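Local structure of CobC (Shigella flexneri 2a, 6NRU) at residues L21-A26 with F86-M92; L44-S49 with R199-E204; I78-L82 with F134-L138. The protein is an alpha-ribazole phosphatase of the histidine phosphatase superfamily that probably also removes the phosphate of adenosylcobalamin 5'-phosphate in cobalamin assembly. One frame throughout, in Å; residues are numbered along the deposited sequence.

Contact 1 of 3, residues L21-A26 with F86-M92; sequences LYSGHA and FFGDWEM
Glu91 reaches across to the backbone of His25, joining two loops near the probable active site of a branch 1 histidine phosphatase. It illustrates how one carboxylate can organise two largely irregular loops. Glu91 CB lies 3.8 Å from Ser23 O, at the start of a type II' turn that runs to Ala26, and CG passes the same oxygen slightly farther off. With CG anti to the carbonyl carbon (chi1 -49°) and the chain extended beyond it, the carboxylate is carried to the backbone N-H of His25. There Glu91 OE2 accepts a hydrogen bond from His25 N at 2.7 Å and another from Phe87 N at 3.1 Å. The two donors come from opposite faces of the carboxylate plane, so a single oxygen ties the loops together and its carboxylate is restrained in rotation. Gly24 CA lies 3.2 Å from Glu91 OE2.

Two aromatic pairs also cross the contact. The edge of Tyr22 meets the face of Phe87 in a T-shaped pair, planes at 60°, while the Tyr22 hydroxyl is hydrogen-bonded to Tyr106. His25 offers a face to the edge of Phe86. Glu84, probably the catalytic proton donor/acceptor, lies beside Gly24, consistent with a place for the turn beside the catalytic site. Beyond Glu91, Met92 N donates to Tyr22 O at 2.8 Å, and the bent selenomethionine side chain brings Met92 CG to 3.6 Å from Ala26 CB. Phe86 CB, in turn, sits over the His25 ring, 3.8 Å from its centroid and 14° off the normal.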
ATOM      1  N   LEU A  21       4.935   9.050 -13.299  1.00 47.66           N
ATOM      2  CA  LEU A  21       6.167   8.281 -13.279  1.00 46.65           C
ATOM      3  C   LEU A  21       6.002   7.013 -12.452  1.00 45.14           C
ATOM      4  O   LEU A  21       5.138   6.922 -11.576  1.00 43.25           O
ATOM      5  CB  LEU A  21       7.319   9.116 -12.713  1.00 45.66           C
ATOM      6  CG  LEU A  21       7.635  10.425 -13.435  1.00 46.63           C
ATOM      7  CD1 LEU A  21       8.648  11.242 -12.644  1.00 46.10           C
ATOM      8  CD2 LEU A  21       8.139  10.157 -14.846  1.00 47.97           C
ATOM      9  N   TYR A  22       6.841   6.027 -12.754  1.00 46.22           N
ATOM     10  CA  TYR A  22       6.973   4.869 -11.884  1.00 44.88           C
ATOM     11  C   TYR A  22       7.629   5.300 -10.581  1.00 44.33           C
ATOM     12  O   TYR A  22       8.647   5.999 -10.592  1.00 45.19           O
ATOM     13  CB  TYR A  22       7.798   3.784 -12.570  1.00 45.01           C
ATOM     14  CG  TYR A  22       7.041   3.047 -13.648  1.00 46.29           C
ATOM     15  CD1 TYR A  22       6.367   1.867 -13.362  1.00 46.82           C
ATOM     16  CD2 TYR A  22       6.991   3.535 -14.950  1.00 46.83           C
ATOM     17  CE1 TYR A  22       5.671   1.188 -14.340  1.00 48.57           C
ATOM     18  CE2 TYR A  22       6.296   2.862 -15.937  1.00 48.12           C
ATOM     19  CZ  TYR A  22       5.637   1.690 -15.627  1.00 49.54           C
ATOM     20  OH  TYR A  22       4.941   1.012 -16.601  1.00 51.93           O
ATOM     21  N   SER A  23       7.040   4.899  -9.455  1.00 44.19           N
ATOM     22  CA  SER A  23       7.515   5.372  -8.158  1.00 45.88           C
ATOM     23  C   SER A  23       8.530   4.409  -7.548  1.00 48.56           C
ATOM     24  O   SER A  23       9.709   4.748  -7.396  1.00 51.35           O
ATOM     25  CB  SER A  23       6.329   5.582  -7.213  1.00 44.61           C
ATOM     26  OG  SER A  23       6.608   6.617  -6.290  1.00 44.17           O
ATOM     27  N   GLY A  24       8.083   3.206  -7.195  1.00 47.01           N
ATOM     28  CA  GLY A  24       8.999   2.232  -6.629  1.00 45.44           C
ATOM     29  C   GLY A  24       9.534   2.684  -5.287  1.00 42.50           C
ATOM     30  O   GLY A  24       8.833   3.310  -4.484  1.00 41.37           O
ATOM     31  N   HIS A  25      10.800   2.368  -5.038  1.00 38.98           N
ATOM     32  CA  HIS A  25      11.435   2.715  -3.778  1.00 38.18           C
ATOM     33  C   HIS A  25      11.965   4.142  -3.749  1.00 39.63           C
ATOM     34  O   HIS A  25      12.447   4.581  -2.699  1.00 39.86           O
ATOM     35  CB  HIS A  25      12.572   1.732  -3.489  1.00 38.86           C
ATOM     36  CG  HIS A  25      12.105   0.396  -3.002  1.00 37.33           C
ATOM     37  ND1 HIS A  25      12.883  -0.423  -2.211  1.00 37.14           N
ATOM     38  CD2 HIS A  25      10.937  -0.263  -3.190  1.00 36.54           C
ATOM     39  CE1 HIS A  25      12.214  -1.528  -1.934  1.00 36.91           C
ATOM     40  NE2 HIS A  25      11.030  -1.456  -2.518  1.00 36.13           N
ATOM     41  N   ALA A  26      11.879   4.872  -4.857  1.00 40.90           N
ATOM     42  CA  ALA A  26      12.455   6.207  -4.919  1.00 40.86           C
ATOM     43  C   ALA A  26      11.748   7.144  -3.941  1.00 42.61           C
ATOM     44  O   ALA A  26      10.532   7.044  -3.755  1.00 41.18           O
ATOM     45  CB  ALA A  26      12.358   6.764  -6.338  1.00 38.94           C
ATOM     46  N   PHE A  86      10.051  -2.820  -5.998  1.00 56.22           N
ATOM     47  CA  PHE A  86      11.284  -2.157  -6.409  1.00 54.85           C
ATOM     48  C   PHE A  86      11.427  -2.271  -7.925  1.00 54.58           C
ATOM     49  O   PHE A  86      11.665  -3.361  -8.454  1.00 54.62           O
ATOM     50  CB  PHE A  86      12.488  -2.762  -5.693  1.00 54.30           C
ATOM     51  CG  PHE A  86      13.799  -2.194  -6.142  1.00 53.90           C
ATOM     52  CD1 PHE A  86      14.054  -0.837  -6.029  1.00 53.39           C
ATOM     53  CD2 PHE A  86      14.775  -3.011  -6.684  1.00 53.25           C
ATOM     54  CE1 PHE A  86      15.257  -0.308  -6.444  1.00 52.09           C
ATOM     55  CE2 PHE A  86      15.982  -2.486  -7.100  1.00 52.36           C
ATOM     56  CZ  PHE A  86      16.222  -1.134  -6.981  1.00 51.69           C
ATOM     57  N   PHE A  87      11.289  -1.146  -8.622  1.00 54.41           N
ATOM     58  CA  PHE A  87      11.308  -1.129 -10.079  1.00 56.32           C
ATOM     59  C   PHE A  87      12.708  -0.981 -10.663  1.00 54.65           C
ATOM     60  O   PHE A  87      12.848  -0.919 -11.889  1.00 56.30           O
ATOM     61  CB  PHE A  87      10.407  -0.004 -10.599  1.00 60.62           C
ATOM     62  CG  PHE A  87       8.969  -0.410 -10.783  1.00 64.65           C
ATOM     63  CD1 PHE A  87       8.571  -1.109 -11.914  1.00 67.15           C
ATOM     64  CD2 PHE A  87       8.015  -0.090  -9.828  1.00 65.97           C
ATOM     65  CE1 PHE A  87       7.248  -1.482 -12.088  1.00 69.25           C
ATOM     66  CE2 PHE A  87       6.691  -0.462  -9.995  1.00 68.08           C
ATOM     67  CZ  PHE A  87       6.307  -1.158 -11.126  1.00 69.47           C
ATOM     68  N   GLY A  88      13.740  -0.919  -9.828  1.00 52.41           N
ATOM     69  CA  GLY A  88      15.101  -0.937 -10.341  1.00 52.96           C
ATOM     70  C   GLY A  88      15.428   0.299 -11.157  1.00 53.96           C
ATOM     71  O   GLY A  88      15.261   1.436 -10.702  1.00 54.38           O
ATOM     72  N   ASP A  89      15.910   0.076 -12.383  1.00 52.60           N
ATOM     73  CA  ASP A  89      16.314   1.181 -13.246  1.00 51.76           C
ATOM     74  C   ASP A  89      15.129   2.000 -13.739  1.00 49.85           C
ATOM     75  O   ASP A  89      15.327   3.118 -14.227  1.00 50.26           O
ATOM     76  CB  ASP A  89      17.105   0.655 -14.447  1.00 54.05           C
ATOM     77  CG  ASP A  89      18.510   0.198 -14.075  1.00 55.43           C
ATOM     78  OD1 ASP A  89      19.125   0.804 -13.172  1.00 55.48           O
ATOM     79  OD2 ASP A  89      19.006  -0.764 -14.699  1.00 56.18           O
ATOM     80  N   TRP A  90      13.909   1.478 -13.621  1.00 48.12           N
ATOM     81  CA  TRP A  90      12.724   2.120 -14.176  1.00 48.10           C
ATOM     82  C   TRP A  90      12.093   3.148 -13.246  1.00 47.13           C
ATOM     83  O   TRP A  90      11.097   3.771 -13.629  1.00 48.55           O
ATOM     84  CB  TRP A  90      11.673   1.066 -14.536  1.00 47.96           C
ATOM     85  CG  TRP A  90      12.074   0.170 -15.663  1.00 49.15           C
ATOM     86  CD1 TRP A  90      13.167   0.301 -16.470  1.00 49.80           C
ATOM     87  CD2 TRP A  90      11.381  -0.998 -16.113  1.00 49.54           C
ATOM     88  NE1 TRP A  90      13.198  -0.714 -17.394  1.00 50.26           N
ATOM     89  CE2 TRP A  90      12.113  -1.527 -17.195  1.00 50.46           C
ATOM     90  CE3 TRP A  90      10.213  -1.648 -15.707  1.00 50.05           C
ATOM     91  CZ2 TRP A  90      11.715  -2.677 -17.873  1.00 52.14           C
ATOM     92  CZ3 TRP A  90       9.820  -2.790 -16.382  1.00 51.22           C
ATOM     93  CH2 TRP A  90      10.569  -3.293 -17.451  1.00 51.90           C
ATOM     94  N   GLU A  91      12.632   3.340 -12.044  1.00 44.11           N
ATOM     95  CA  GLU A  91      12.026   4.264 -11.098  1.00 42.87           C
ATOM     96  C   GLU A  91      12.252   5.709 -11.532  1.00 43.24           C
ATOM     97  O   GLU A  91      13.247   6.040 -12.183  1.00 44.44           O
ATOM     98  CB  GLU A  91      12.590   4.035  -9.697  1.00 42.81           C
ATOM     99  CG  GLU A  91      12.573   2.577  -9.276  1.00 43.31           C
ATOM    100  CD  GLU A  91      12.719   2.385  -7.781  1.00 43.71           C
ATOM    101  OE1 GLU A  91      13.474   3.153  -7.146  1.00 44.18           O
ATOM    102  OE2 GLU A  91      12.079   1.459  -7.239  1.00 44.53           O
HETATM  103  N   MSE A  92      11.305   6.570 -11.161  1.00 43.47           N
HETATM  104  CA  MSE A  92      11.300   7.982 -11.551  1.00 45.38           C
HETATM  105  C   MSE A  92      11.402   8.180 -13.060  1.00 48.50           C
HETATM  106  O   MSE A  92      12.027   9.132 -13.525  1.00 48.71           O
HETATM  107  CB  MSE A  92      12.431   8.740 -10.855  1.00 44.75           C
HETATM  108  CG  MSE A  92      12.347   8.705  -9.349  1.00 45.53           C
HETATM  109 SE   MSE A  92      10.589   9.262  -8.726  0.70 50.03          SE
HETATM  110  CE  MSE A  92      10.829  11.201  -8.766  1.00 50.63           C
TER

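Contact 2 of 3, residues L44-S49 with R199-E204. With SO4 (sulfate ion), chain M.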
ATOM      1  N   LEU A  44     -10.822  11.852   9.923  1.00 60.44           N
ATOM      2  CA  LEU A  44     -11.812  10.852   9.540  1.00 62.65           C
ATOM      3  C   LEU A  44     -11.754   9.631  10.447  1.00 67.38           C
ATOM      4  O   LEU A  44     -12.774   8.960  10.639  1.00 69.73           O
ATOM      5  CB  LEU A  44     -11.618  10.432   8.083  1.00 59.26           C
ATOM      6  CG  LEU A  44     -12.158  11.374   7.007  1.00 58.25           C
ATOM      7  CD1 LEU A  44     -11.998  10.751   5.634  1.00 39.24           C
ATOM      8  CD2 LEU A  44     -13.614  11.709   7.286  1.00 59.10           C
ATOM      9  N   LEU A  45     -10.580   9.336  11.011  1.00 69.80           N
ATOM     10  CA  LEU A  45     -10.367   8.185  11.878  1.00 72.22           C
ATOM     11  C   LEU A  45      -9.845   8.610  13.248  1.00 75.63           C
ATOM     12  O   LEU A  45      -9.091   7.874  13.892  1.00 77.38           O
ATOM     13  CB  LEU A  45      -9.409   7.195  11.230  1.00 70.85           C
ATOM     14  CG  LEU A  45      -9.750   6.848   9.780  1.00 70.64           C
ATOM     15  CD1 LEU A  45      -8.491   6.640   8.942  1.00 69.70           C
ATOM     16  CD2 LEU A  45     -10.655   5.631   9.728  1.00 70.23           C
ATOM     17  N   ASP A  46     -10.227   9.805  13.701  1.00 74.50           N
ATOM     18  CA  ASP A  46      -9.772  10.279  15.002  1.00 74.79           C
ATOM     19  C   ASP A  46     -10.343   9.429  16.129  1.00 73.77           C
ATOM     20  O   ASP A  46      -9.644   9.129  17.105  1.00 74.92           O
ATOM     21  CB  ASP A  46     -10.160  11.748  15.179  1.00 78.82           C
ATOM     22  CG  ASP A  46      -9.265  12.469  16.162  1.00 82.98           C
ATOM     23  OD1 ASP A  46      -8.131  12.000  16.398  1.00 83.13           O
ATOM     24  OD2 ASP A  46      -9.695  13.507  16.699  1.00 86.15           O
ATOM     25  N   ASP A  47     -11.605   9.022  16.009  1.00 72.09           N
ATOM     26  CA  ASP A  47     -12.285   8.268  17.052  1.00 72.73           C
ATOM     27  C   ASP A  47     -12.146   6.760  16.889  1.00 68.96           C
ATOM     28  O   ASP A  47     -12.821   6.008  17.599  1.00 70.31           O
ATOM     29  CB  ASP A  47     -13.765   8.650  17.094  1.00 76.12           C
ATOM     30  CG  ASP A  47     -13.983  10.051  17.622  1.00 79.16           C
ATOM     31  OD1 ASP A  47     -12.981  10.757  17.859  1.00 79.27           O
ATOM     32  OD2 ASP A  47     -15.154  10.442  17.810  1.00 81.37           O
ATOM     33  N   VAL A  48     -11.300   6.304  15.974  1.00 64.16           N
ATOM     34  CA  VAL A  48     -11.002   4.885  15.834  1.00 59.95           C
ATOM     35  C   VAL A  48      -9.810   4.565  16.726  1.00 57.81           C
ATOM     36  O   VAL A  48      -8.708   5.087  16.520  1.00 54.53           O
ATOM     37  CB  VAL A  48     -10.716   4.513  14.373  1.00 55.82           C
ATOM     38  CG1 VAL A  48     -10.327   3.049  14.274  1.00 54.91           C
ATOM     39  CG2 VAL A  48     -11.931   4.809  13.505  1.00 53.71           C
ATOM     40  N   SER A  49     -10.030   3.708  17.721  1.00 59.51           N
ATOM     41  CA  SER A  49      -9.016   3.407  18.730  1.00 61.15           C
ATOM     42  C   SER A  49      -8.088   2.324  18.196  1.00 58.84           C
ATOM     43  O   SER A  49      -8.295   1.128  18.410  1.00 59.36           O
ATOM     44  CB  SER A  49      -9.672   2.980  20.036  1.00 65.95           C
ATOM     45  OG  SER A  49     -10.800   2.158  19.789  1.00 67.62           O
ATOM     46  N   ARG A 199     -14.483   7.847   2.321  1.00 38.07           N
ATOM     47  CA  ARG A 199     -14.109   9.182   2.768  1.00 38.98           C
ATOM     48  C   ARG A 199     -15.005   9.655   3.905  1.00 39.84           C
ATOM     49  O   ARG A 199     -15.076  10.857   4.176  1.00 40.04           O
ATOM     50  CB  ARG A 199     -14.154  10.176   1.608  1.00 39.87           C
ATOM     51  CG  ARG A 199     -13.016  10.020   0.622  1.00 41.74           C
ATOM     52  CD  ARG A 199     -13.271  10.817  -0.643  1.00 44.42           C
ATOM     53  NE  ARG A 199     -12.567  10.242  -1.782  1.00 47.80           N
ATOM     54  CZ  ARG A 199     -11.334  10.581  -2.145  1.00 52.05           C
ATOM     55  NH1 ARG A 199     -10.666  11.496  -1.454  1.00 55.02           N
ATOM     56  NH2 ARG A 199     -10.767  10.002  -3.195  1.00 52.38           N
ATOM     57  N   ALA A 200     -15.695   8.733   4.568  1.00 41.04           N
ATOM     58  CA  ALA A 200     -16.551   9.058   5.694  1.00 45.56           C
ATOM     59  C   ALA A 200     -15.792   8.897   7.007  1.00 47.72           C
ATOM     60  O   ALA A 200     -14.681   8.364   7.055  1.00 48.21           O
ATOM     61  CB  ALA A 200     -17.798   8.175   5.689  1.00 35.29           C
ATOM     62  N   ILE A 201     -16.411   9.375   8.087  1.00 46.47           N
ATOM     63  CA  ILE A 201     -15.834   9.205   9.414  1.00 46.07           C
ATOM     64  C   ILE A 201     -15.867   7.729   9.780  1.00 47.60           C
ATOM     65  O   ILE A 201     -16.905   7.066   9.661  1.00 47.42           O
ATOM     66  CB  ILE A 201     -16.590  10.055  10.446  1.00 45.14           C
ATOM     67  CG1 ILE A 201     -16.396  11.542  10.156  1.00 45.31           C
ATOM     68  CG2 ILE A 201     -16.125   9.730  11.857  1.00 44.95           C
ATOM     69  CD1 ILE A 201     -17.102  12.448  11.137  1.00 47.71           C
ATOM     70  N   GLY A 202     -14.725   7.203  10.211  1.00 48.48           N
ATOM     71  CA  GLY A 202     -14.664   5.808  10.591  1.00 52.10           C
ATOM     72  C   GLY A 202     -15.474   5.524  11.842  1.00 59.09           C
ATOM     73  O   GLY A 202     -15.695   6.391  12.686  1.00 59.09           O
ATOM     74  N   VAL A 203     -15.934   4.282  11.949  1.00 66.10           N
ATOM     75  CA  VAL A 203     -16.630   3.793  13.132  1.00 75.14           C
ATOM     76  C   VAL A 203     -16.057   2.425  13.465  1.00 83.80           C
ATOM     77  O   VAL A 203     -16.068   1.521  12.620  1.00 83.77           O
ATOM     78  CB  VAL A 203     -18.150   3.711  12.925  1.00 75.42           C
ATOM     79  CG1 VAL A 203     -18.801   2.980  14.089  1.00 77.74           C
ATOM     80  CG2 VAL A 203     -18.745   5.105  12.772  1.00 75.43           C
ATOM     81  N   GLU A 204     -15.555   2.272  14.687  1.00 93.72           N
ATOM     82  CA  GLU A 204     -14.962   1.008  15.098  1.00 96.46           C
ATOM     83  C   GLU A 204     -16.010  -0.101  15.106  1.00100.08           C
ATOM     84  O   GLU A 204     -17.175   0.122  15.450  1.00103.74           O
ATOM     85  CB  GLU A 204     -14.329   1.150  16.482  1.00 98.72           C
ATOM     86  CG  GLU A 204     -13.578  -0.079  16.957  1.00100.82           C
ATOM     87  CD  GLU A 204     -13.012   0.096  18.349  1.00104.62           C
ATOM     88  OE1 GLU A 204     -12.685   1.244  18.715  1.00105.36           O
ATOM     89  OE2 GLU A 204     -12.902  -0.912  19.079  1.00106.60           O
TER
HETATM   90  S   SO4 M 301      -8.670  14.663  -2.575  1.00112.96           S
HETATM   91  O1  SO4 M 301      -8.460  13.324  -2.032  1.00112.67           O
HETATM   92  O2  SO4 M 301      -8.059  14.749  -3.896  1.00113.12           O
HETATM   93  O3  SO4 M 301     -10.101  14.925  -2.689  1.00113.16           O
HETATM   94  O4  SO4 M 301      -8.062  15.658  -1.695  1.00113.14           O
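Leu44 and Ile201 bring their CA atoms to 4.3 Å as two irregular segments run side by side, each at or just past the end of a regular element. Leu44 ends helix 32-44, Leu45 is the first residue to leave helical angles, and a type I turn follows from Leu45 to Val48; residues 199-204 continue beyond strand 190-198. One backbone hydrogen bond, Gly202 N to Leu44 O at 2.7 Å and nearly straight (165°), joins the two segments. Leu44 O also receives a CA-H contact from Ile201 CA at 3.3 Å, so this carbonyl is met by both Gly202 N and Ile201 CA.

Leu44 makes the largest contribution of any one residue. Leu44 CD1 lies 3.4 Å from Arg199 O, and Leu44 CD2 touches Ala200 O and, from another direction, Ile201 CG1 at 4.0 Å. The Ala200 carbonyl finds its polar partner in Trp181. Gly202 lets the tail come close: Leu45 CD2 approaches Gly202 CA at 4.1 Å and Val48 CG2 approaches Gly202 C at 4.0 Å. The side chains of Leu45 and Val48 also touch Trp7 of strand 5-10.

The Arg199 side chain leaves its backbone away from residues 44-49; extended from CG to NE, it brings Arg199 NH1 to O1 of a sulfate, to which it donates at 2.9 Å. Arg33 and Gln37 of helix 32-44 bind the same ion, probably taken from the crystallisation liquor. Far from the annotated active site, this is a C-terminal tail laid over a helix-to-strand turn at the edge of the alpha/beta phosphatase fold.

Contact 3 of 3, residues I78-L82 with F134-L138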
ATOM      1  N   ILE A  78       7.774  -0.542  11.387  1.00 47.92           N
ATOM      2  CA  ILE A  78       8.183  -0.349  10.002  1.00 46.96           C
ATOM      3  C   ILE A  78       8.417  -1.729   9.403  1.00 45.61           C
ATOM      4  O   ILE A  78       9.397  -2.404   9.733  1.00 46.73           O
ATOM      5  CB  ILE A  78       9.436   0.529   9.897  1.00 49.31           C
ATOM      6  CG1 ILE A  78       9.202   1.866  10.598  1.00 51.22           C
ATOM      7  CG2 ILE A  78       9.786   0.770   8.448  1.00 48.49           C
ATOM      8  CD1 ILE A  78       8.110   2.695   9.962  1.00 50.05           C
ATOM      9  N   ILE A  79       7.513  -2.155   8.526  1.00 43.41           N
ATOM     10  CA  ILE A  79       7.549  -3.492   7.938  1.00 43.59           C
ATOM     11  C   ILE A  79       8.085  -3.363   6.515  1.00 45.09           C
ATOM     12  O   ILE A  79       7.426  -2.732   5.671  1.00 44.05           O
ATOM     13  CB  ILE A  79       6.163  -4.150   7.957  1.00 41.67           C
ATOM     14  CG1 ILE A  79       5.584  -4.118   9.371  1.00 39.96           C
ATOM     15  CG2 ILE A  79       6.237  -5.579   7.446  1.00 43.37           C
ATOM     16  CD1 ILE A  79       6.446  -4.824  10.395  1.00 40.71           C
ATOM     17  N   PRO A  80       9.257  -3.926   6.202  1.00 46.75           N
ATOM     18  CA  PRO A  80       9.764  -3.848   4.823  1.00 48.06           C
ATOM     19  C   PRO A  80       8.928  -4.634   3.831  1.00 49.08           C
ATOM     20  O   PRO A  80       8.997  -4.350   2.628  1.00 50.01           O
ATOM     21  CB  PRO A  80      11.184  -4.429   4.929  1.00 49.26           C
ATOM     22  CG  PRO A  80      11.484  -4.506   6.401  1.00 48.42           C
ATOM     23  CD  PRO A  80      10.169  -4.673   7.082  1.00 47.05           C
ATOM     24  N   GLU A  81       8.152  -5.617   4.293  1.00 48.05           N
ATOM     25  CA  GLU A  81       7.251  -6.345   3.409  1.00 48.78           C
ATOM     26  C   GLU A  81       6.163  -5.446   2.845  1.00 46.87           C
ATOM     27  O   GLU A  81       5.641  -5.732   1.762  1.00 48.64           O
ATOM     28  CB  GLU A  81       6.621  -7.526   4.151  1.00 51.77           C
ATOM     29  CG  GLU A  81       7.524  -8.749   4.283  1.00 57.20           C
ATOM     30  CD  GLU A  81       8.617  -8.570   5.323  1.00 60.56           C
ATOM     31  OE1 GLU A  81       8.547  -7.594   6.101  1.00 60.07           O
ATOM     32  OE2 GLU A  81       9.551  -9.402   5.358  1.00 63.76           O
ATOM     33  N   LEU A  82       5.820  -4.365   3.546  1.00 44.84           N
ATOM     34  CA  LEU A  82       4.814  -3.413   3.092  1.00 43.19           C
ATOM     35  C   LEU A  82       5.348  -2.426   2.065  1.00 43.72           C
ATOM     36  O   LEU A  82       4.591  -1.559   1.613  1.00 42.89           O
ATOM     37  CB  LEU A  82       4.241  -2.644   4.289  1.00 41.88           C
ATOM     38  CG  LEU A  82       3.377  -3.448   5.265  1.00 41.16           C
ATOM     39  CD1 LEU A  82       3.020  -2.628   6.494  1.00 33.56           C
ATOM     40  CD2 LEU A  82       2.120  -3.954   4.577  1.00 41.74           C
ATOM     41  N   PHE A 134       4.033 -11.386   4.811  1.00 43.14           N
ATOM     42  CA  PHE A 134       3.360 -10.483   5.734  1.00 42.02           C
ATOM     43  C   PHE A 134       2.037 -11.069   6.201  1.00 41.75           C
ATOM     44  O   PHE A 134       1.687 -10.968   7.383  1.00 44.57           O
ATOM     45  CB  PHE A 134       3.141  -9.123   5.075  1.00 40.56           C
ATOM     46  CG  PHE A 134       2.341  -8.175   5.913  1.00 42.23           C
ATOM     47  CD1 PHE A 134       2.933  -7.500   6.970  1.00 45.28           C
ATOM     48  CD2 PHE A 134       0.999  -7.959   5.654  1.00 41.05           C
ATOM     49  CE1 PHE A 134       2.202  -6.627   7.750  1.00 44.91           C
ATOM     50  CE2 PHE A 134       0.261  -7.087   6.429  1.00 40.74           C
ATOM     51  CZ  PHE A 134       0.864  -6.419   7.479  1.00 42.91           C
ATOM     52  N   ILE A 135       1.292 -11.691   5.286  1.00 39.10           N
ATOM     53  CA  ILE A 135       0.033 -12.331   5.657  1.00 37.56           C
ATOM     54  C   ILE A 135       0.280 -13.443   6.670  1.00 39.02           C
ATOM     55  O   ILE A 135      -0.439 -13.562   7.670  1.00 39.68           O
ATOM     56  CB  ILE A 135      -0.688 -12.856   4.401  1.00 38.13           C
ATOM     57  CG1 ILE A 135      -1.210 -11.693   3.558  1.00 36.38           C
ATOM     58  CG2 ILE A 135      -1.833 -13.781   4.778  1.00 38.06           C
ATOM     59  CD1 ILE A 135      -1.914 -12.134   2.303  1.00 28.54           C
ATOM     60  N   ALA A 136       1.308 -14.263   6.436  1.00 40.31           N
ATOM     61  CA  ALA A 136       1.628 -15.345   7.362  1.00 42.17           C
ATOM     62  C   ALA A 136       2.086 -14.831   8.719  1.00 44.45           C
ATOM     63  O   ALA A 136       2.060 -15.589   9.695  1.00 47.43           O
ATOM     64  CB  ALA A 136       2.705 -16.250   6.765  1.00 43.72           C
ATOM     65  N   ARG A 137       2.499 -13.566   8.802  1.00 43.80           N
ATOM     66  CA  ARG A 137       2.955 -12.961  10.045  1.00 46.12           C
ATOM     67  C   ARG A 137       1.826 -12.377  10.882  1.00 45.65           C
ATOM     68  O   ARG A 137       2.080 -11.925  12.003  1.00 47.82           O
ATOM     69  CB  ARG A 137       3.973 -11.857   9.750  1.00 46.49           C
ATOM     70  CG  ARG A 137       5.381 -12.351   9.492  1.00 51.67           C
ATOM     71  CD  ARG A 137       6.378 -11.232   9.709  1.00 55.89           C
ATOM     72  NE  ARG A 137       7.660 -11.493   9.062  1.00 61.56           N
ATOM     73  CZ  ARG A 137       8.513 -10.542   8.695  1.00 64.23           C
ATOM     74  NH1 ARG A 137       8.215  -9.266   8.907  1.00 63.37           N
ATOM     75  NH2 ARG A 137       9.660 -10.863   8.112  1.00 67.28           N
ATOM     76  N   LEU A 138       0.594 -12.367  10.369  1.00 44.20           N
ATOM     77  CA  LEU A 138      -0.496 -11.703  11.078  1.00 43.56           C
ATOM     78  C   LEU A 138      -0.837 -12.408  12.384  1.00 49.50           C
ATOM     79  O   LEU A 138      -1.305 -11.763  13.329  1.00 51.81           O
ATOM     80  CB  LEU A 138      -1.729 -11.624  10.178  1.00 37.90           C
ATOM     81  CG  LEU A 138      -1.627 -10.644   9.010  1.00 32.34           C
ATOM     82  CD1 LEU A 138      -2.868 -10.724   8.148  1.00 29.48           C
ATOM     83  CD2 LEU A 138      -1.413  -9.223   9.509  1.00 31.09           C
TER
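A buried hydrophobic contact bordered by a salt bridge joins Leu82 and its neighbours to Phe134, at the place where the short 3-10 turn after strand 76-78 meets the last turns of helix 124-136. It exemplifies how an ion pair can lie beside an apolar seam. Leu82 CD2 stands over the centre of the Phe134 ring in a CH-pi contact, 4.0 Å from the centroid and 9° off the normal. The ring gets there because its CG is anti to the backbone N (chi1 175°), which swings it from the helix toward the turn. Ile79 CG2 touches Phe134 CD1 at 3.9 Å, and Glu81 CB meets Phe134 CB at the same separation. Past that, the Glu81 chain bends at chi2 and turns its carboxylate to Arg137. Glu81 OE2 lies 3.1 Å from Arg137 NH2 in the salt bridge, with the two charged planes 68° apart, far from coplanar. On the sheet side, Leu82 and Phe134 both touch Leu54 of strand 52-55 and Ile149 of strand 146-151, while Val155 and Leu159 of helix 153-163 touch Leu82 and Phe134 respectively.

The three contacts mark separate parts of one alpha/beta fold around its mixed sheet. Contacts 1 and 3 have centres 21 Å apart, and their segments 78-82 and 86-92 lie in the same long loop after strand 76-78. That loop leaves the sheet edge, packs on helix 124-136, then passes Glu84, the probable proton donor/acceptor, on its way to contact 1. Contact 2 lies on the other side of the chain's centre from contact 1, with centres 33 Å apart; the centres of contacts 2 and 3 are about 24 Å apart. Along the chain its segments, 44-49 and 199-204, bracket both segments of contact 3, while helix 32-44 connects loop 21-26 to the tail's resting place.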